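Local coordinates for probable ABC transporter extracellular-binding protein yckB (Bacillus subtilis, PDB 2IEE) that probably serves as the extracellular solute-binding component of an ABC transport system, capturing a small solute for delivery to the membrane, at residues I23-Y36 with L46-A58. Residues are numbered along the deposited sequence; the frame is centred on the assembly and turned at random.
Sequences IVVATSGTLYPTSY and LTGYEVEVVREAA
The ring of Tyr-36 lies alongside Thr-47 and takes its CG2 methyl over one face, a CH-pi contact 4.1 Å from the centroid; Tyr-32 covers the opposite face. The two residues form a hydrogen-bonded pair of a two-stranded antiparallel hairpin, Tyr-36 O accepting from Thr-47 N at 2.7 Å. The unit is the opening beta-alpha element of a family 3 solute-binding protein: strand 23-27, a loop, the hairpin, then helix 49-58 running back (173°) over the strand. Small and beta-branched side chains suit the 10.7 Å between axes: Val-25 CG2 and Val-54 CG1 meet tip to tip, and Ala-58 leaves room for Ile-23 CG2. Thr-27 turns its methyl to Leu-46 CD2, while its OG1 takes the hydroxyl hydrogen of Ser-35. Gly-48, the N-cap, suits its place: positive phi (114°) and close packing against Thr-34 and Ser-35 leave no space for a side chain. The loop meets the helix's first amides: Pro-33 O accepts from Tyr-49 N, Thr-34 O from Val-51 N. Thr-34 swings OG1 opposite its own amide (chi1 -160°), where it accepts from Glu-50 N and donates to a water. Tyr-107 OH bonds Glu-50 OE2; Asp-90 N and that water bond OE1.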
# COMPACT_ATOMS: atom_id res chain seq x y z
N ILE A 23 9.22 -5.93 -19.98
CA ILE A 23 7.98 -5.21 -19.70
C ILE A 23 8.35 -3.94 -18.96
O ILE A 23 9.11 -3.98 -17.99
CB ILE A 23 7.02 -6.06 -18.83
CG1 ILE A 23 5.75 -5.27 -18.55
CG2 ILE A 23 7.70 -6.44 -17.53
CD1 ILE A 23 4.67 -6.08 -17.86
N VAL A 24 7.83 -2.81 -19.43
CA VAL A 24 8.11 -1.52 -18.81
C VAL A 24 7.05 -1.25 -17.75
O VAL A 24 5.86 -1.25 -18.05
CB VAL A 24 8.09 -0.39 -19.87
CG1 VAL A 24 8.53 0.91 -19.25
CG2 VAL A 24 9.00 -0.76 -21.03
N VAL A 25 7.48 -1.01 -16.52
CA VAL A 25 6.54 -0.78 -15.44
C VAL A 25 6.84 0.48 -14.64
O VAL A 25 7.96 0.71 -14.19
CB VAL A 25 6.51 -1.98 -14.46
CG1 VAL A 25 5.38 -1.81 -13.45
CG2 VAL A 25 6.34 -3.28 -15.23
N ALA A 26 5.81 1.31 -14.47
CA ALA A 26 5.96 2.54 -13.71
C ALA A 26 5.70 2.28 -12.24
O ALA A 26 4.83 1.48 -11.88
CB ALA A 26 4.99 3.60 -14.23
N THR A 27 6.47 2.95 -11.39
CA THR A 27 6.34 2.84 -9.95
C THR A 27 7.01 4.08 -9.38
O THR A 27 7.82 4.72 -10.06
CB THR A 27 7.02 1.57 -9.41
OG1 THR A 27 6.68 1.39 -8.04
CG2 THR A 27 8.53 1.67 -9.55
N SER A 28 6.68 4.44 -8.14
CA SER A 28 7.24 5.63 -7.54
C SER A 28 8.56 5.45 -6.81
O SER A 28 9.47 6.26 -6.95
CB SER A 28 6.22 6.25 -6.58
OG SER A 28 5.97 5.40 -5.48
N GLY A 29 8.67 4.38 -6.03
CA GLY A 29 9.90 4.17 -5.29
C GLY A 29 9.90 5.02 -4.03
O GLY A 29 10.93 5.20 -3.39
N THR A 30 8.73 5.56 -3.67
CA THR A 30 8.62 6.40 -2.48
C THR A 30 7.55 5.87 -1.52
O THR A 30 7.03 6.63 -0.70
CB THR A 30 8.26 7.86 -2.85
OG1 THR A 30 7.01 7.88 -3.55
CG2 THR A 30 9.34 8.47 -3.75
N LEU A 31 7.24 4.58 -1.62
CA LEU A 31 6.23 3.96 -0.76
C LEU A 31 6.73 2.74 0.00
O LEU A 31 6.41 1.60 -0.34
CB LEU A 31 5.02 3.54 -1.61
CG LEU A 31 4.28 4.63 -2.40
CD1 LEU A 31 3.22 3.99 -3.28
CD2 LEU A 31 3.67 5.64 -1.45
N TYR A 32 7.53 2.97 1.05
CA TYR A 32 8.04 1.87 1.85
C TYR A 32 6.83 1.19 2.49
O TYR A 32 5.90 1.86 2.94
CB TYR A 32 8.96 2.41 2.93
CG TYR A 32 9.43 1.37 3.91
CD1 TYR A 32 10.42 0.45 3.57
CD2 TYR A 32 8.86 1.28 5.17
CE1 TYR A 32 10.83 -0.54 4.47
CE2 TYR A 32 9.25 0.31 6.08
CZ TYR A 32 10.24 -0.60 5.72
OH TYR A 32 10.60 -1.57 6.62
N PRO A 33 6.81 -0.15 2.54
CA PRO A 33 7.80 -1.12 2.07
C PRO A 33 7.36 -1.85 0.79
O PRO A 33 7.71 -3.01 0.58
CB PRO A 33 7.88 -2.09 3.24
CG PRO A 33 6.40 -2.24 3.56
CD PRO A 33 5.86 -0.81 3.47
N THR A 34 6.59 -1.19 -0.06
CA THR A 34 6.11 -1.85 -1.27
C THR A 34 6.86 -1.44 -2.54
O THR A 34 6.95 -2.21 -3.50
CB THR A 34 4.60 -1.62 -1.44
OG1 THR A 34 4.07 -2.62 -2.33
CG2 THR A 34 4.32 -0.24 -2.01
N SER A 35 7.37 -0.21 -2.54
CA SER A 35 8.13 0.30 -3.68
C SER A 35 9.05 1.39 -3.14
O SER A 35 8.63 2.52 -2.92
CB SER A 35 7.20 0.88 -4.74
OG SER A 35 7.95 1.44 -5.81
N TYR A 36 10.31 1.04 -2.91
CA TYR A 36 11.28 1.99 -2.37
C TYR A 36 12.69 1.55 -2.73
O TYR A 36 12.87 0.53 -3.38
CB TYR A 36 11.15 2.08 -0.85
CG TYR A 36 11.54 0.80 -0.14
CD1 TYR A 36 10.70 -0.31 -0.16
CD2 TYR A 36 12.77 0.69 0.50
CE1 TYR A 36 11.08 -1.51 0.45
CE2 TYR A 36 13.16 -0.49 1.11
CZ TYR A 36 12.32 -1.59 1.08
OH TYR A 36 12.71 -2.76 1.68
N LEU A 46 15.90 -0.55 -6.42
CA LEU A 46 14.46 -0.38 -6.35
C LEU A 46 13.92 -1.74 -5.92
O LEU A 46 14.17 -2.75 -6.56
CB LEU A 46 13.90 0.03 -7.72
CG LEU A 46 12.38 0.24 -7.83
CD1 LEU A 46 11.91 1.30 -6.83
CD2 LEU A 46 12.02 0.66 -9.25
N THR A 47 13.18 -1.77 -4.82
CA THR A 47 12.66 -3.03 -4.32
C THR A 47 11.32 -2.81 -3.63
O THR A 47 10.64 -1.83 -3.90
CB THR A 47 13.69 -3.68 -3.36
OG1 THR A 47 13.21 -4.96 -2.93
CG2 THR A 47 13.94 -2.80 -2.16
N GLY A 48 10.93 -3.72 -2.74
CA GLY A 48 9.65 -3.57 -2.06
C GLY A 48 8.68 -4.67 -2.45
O GLY A 48 8.81 -5.27 -3.53
N TYR A 49 7.69 -4.93 -1.60
CA TYR A 49 6.73 -5.99 -1.88
C TYR A 49 6.17 -6.02 -3.31
O TYR A 49 6.35 -7.01 -4.02
CB TYR A 49 5.57 -5.93 -0.88
CG TYR A 49 4.50 -6.97 -1.17
CD1 TYR A 49 4.78 -8.33 -1.04
CD2 TYR A 49 3.25 -6.59 -1.63
CE1 TYR A 49 3.82 -9.28 -1.37
CE2 TYR A 49 2.29 -7.53 -1.96
CZ TYR A 49 2.58 -8.87 -1.83
OH TYR A 49 1.62 -9.80 -2.16
N GLU A 50 5.49 -4.96 -3.72
CA GLU A 50 4.88 -4.91 -5.05
C GLU A 50 5.91 -5.00 -6.18
O GLU A 50 5.69 -5.68 -7.18
CB GLU A 50 4.03 -3.64 -5.20
CG GLU A 50 3.28 -3.57 -6.54
CD GLU A 50 2.28 -2.43 -6.62
OE1 GLU A 50 2.42 -1.46 -5.86
OE2 GLU A 50 1.37 -2.50 -7.47
N VAL A 51 7.02 -4.31 -6.02
CA VAL A 51 8.08 -4.33 -7.02
C VAL A 51 8.58 -5.76 -7.22
O VAL A 51 8.71 -6.22 -8.36
CB VAL A 51 9.26 -3.42 -6.59
CG1 VAL A 51 10.48 -3.67 -7.44
CG2 VAL A 51 8.84 -1.96 -6.70
N GLU A 52 8.83 -6.47 -6.13
CA GLU A 52 9.31 -7.83 -6.22
C GLU A 52 8.25 -8.77 -6.78
O GLU A 52 8.58 -9.72 -7.49
CB GLU A 52 9.81 -8.33 -4.85
CG GLU A 52 11.00 -7.57 -4.28
CD GLU A 52 12.18 -7.48 -5.24
OE1 GLU A 52 12.42 -8.45 -6.00
OE2 GLU A 52 12.89 -6.45 -5.22
N VAL A 53 6.99 -8.52 -6.45
CA VAL A 53 5.91 -9.36 -6.95
C VAL A 53 5.86 -9.26 -8.47
O VAL A 53 5.72 -10.27 -9.16
CB VAL A 53 4.53 -8.92 -6.38
CG1 VAL A 53 3.41 -9.62 -7.13
CG2 VAL A 53 4.46 -9.25 -4.89
N VAL A 54 5.96 -8.05 -8.99
CA VAL A 54 5.94 -7.83 -10.43
C VAL A 54 7.18 -8.44 -11.08
O VAL A 54 7.09 -9.15 -12.09
CB VAL A 54 5.90 -6.32 -10.75
CG1 VAL A 54 6.04 -6.09 -12.24
CG2 VAL A 54 4.61 -5.71 -10.24
N ARG A 55 8.34 -8.17 -10.49
CA ARG A 55 9.61 -8.68 -10.99
C ARG A 55 9.55 -10.19 -11.18
O ARG A 55 9.88 -10.70 -12.26
CB ARG A 55 10.73 -8.28 -10.02
CG ARG A 55 12.14 -8.77 -10.36
CD ARG A 55 13.18 -8.16 -9.41
NE ARG A 55 13.54 -6.80 -9.81
CZ ARG A 55 13.78 -5.79 -8.97
NH1 ARG A 55 13.68 -5.97 -7.66
NH2 ARG A 55 14.13 -4.61 -9.45
N GLU A 56 9.11 -10.89 -10.15
CA GLU A 56 9.01 -12.35 -10.18
C GLU A 56 7.94 -12.82 -11.16
O GLU A 56 8.13 -13.80 -11.88
CB GLU A 56 8.71 -12.87 -8.77
CG GLU A 56 8.64 -14.38 -8.63
CD GLU A 56 9.97 -15.06 -8.96
OE1 GLU A 56 11.02 -14.43 -8.75
OE2 GLU A 56 9.95 -16.22 -9.42
N ALA A 57 6.81 -12.12 -11.20
CA ALA A 57 5.74 -12.50 -12.11
C ALA A 57 6.26 -12.41 -13.54
O ALA A 57 6.04 -13.30 -14.35
CB ALA A 57 4.54 -11.58 -11.92
N ALA A 58 6.97 -11.32 -13.83
CA ALA A 58 7.53 -11.13 -15.16
C ALA A 58 8.53 -12.24 -15.45
O ALA A 58 8.58 -12.77 -16.56
CB ALA A 58 8.21 -9.77 -15.25
O HOH W 1 1.48 -2.16 -3.23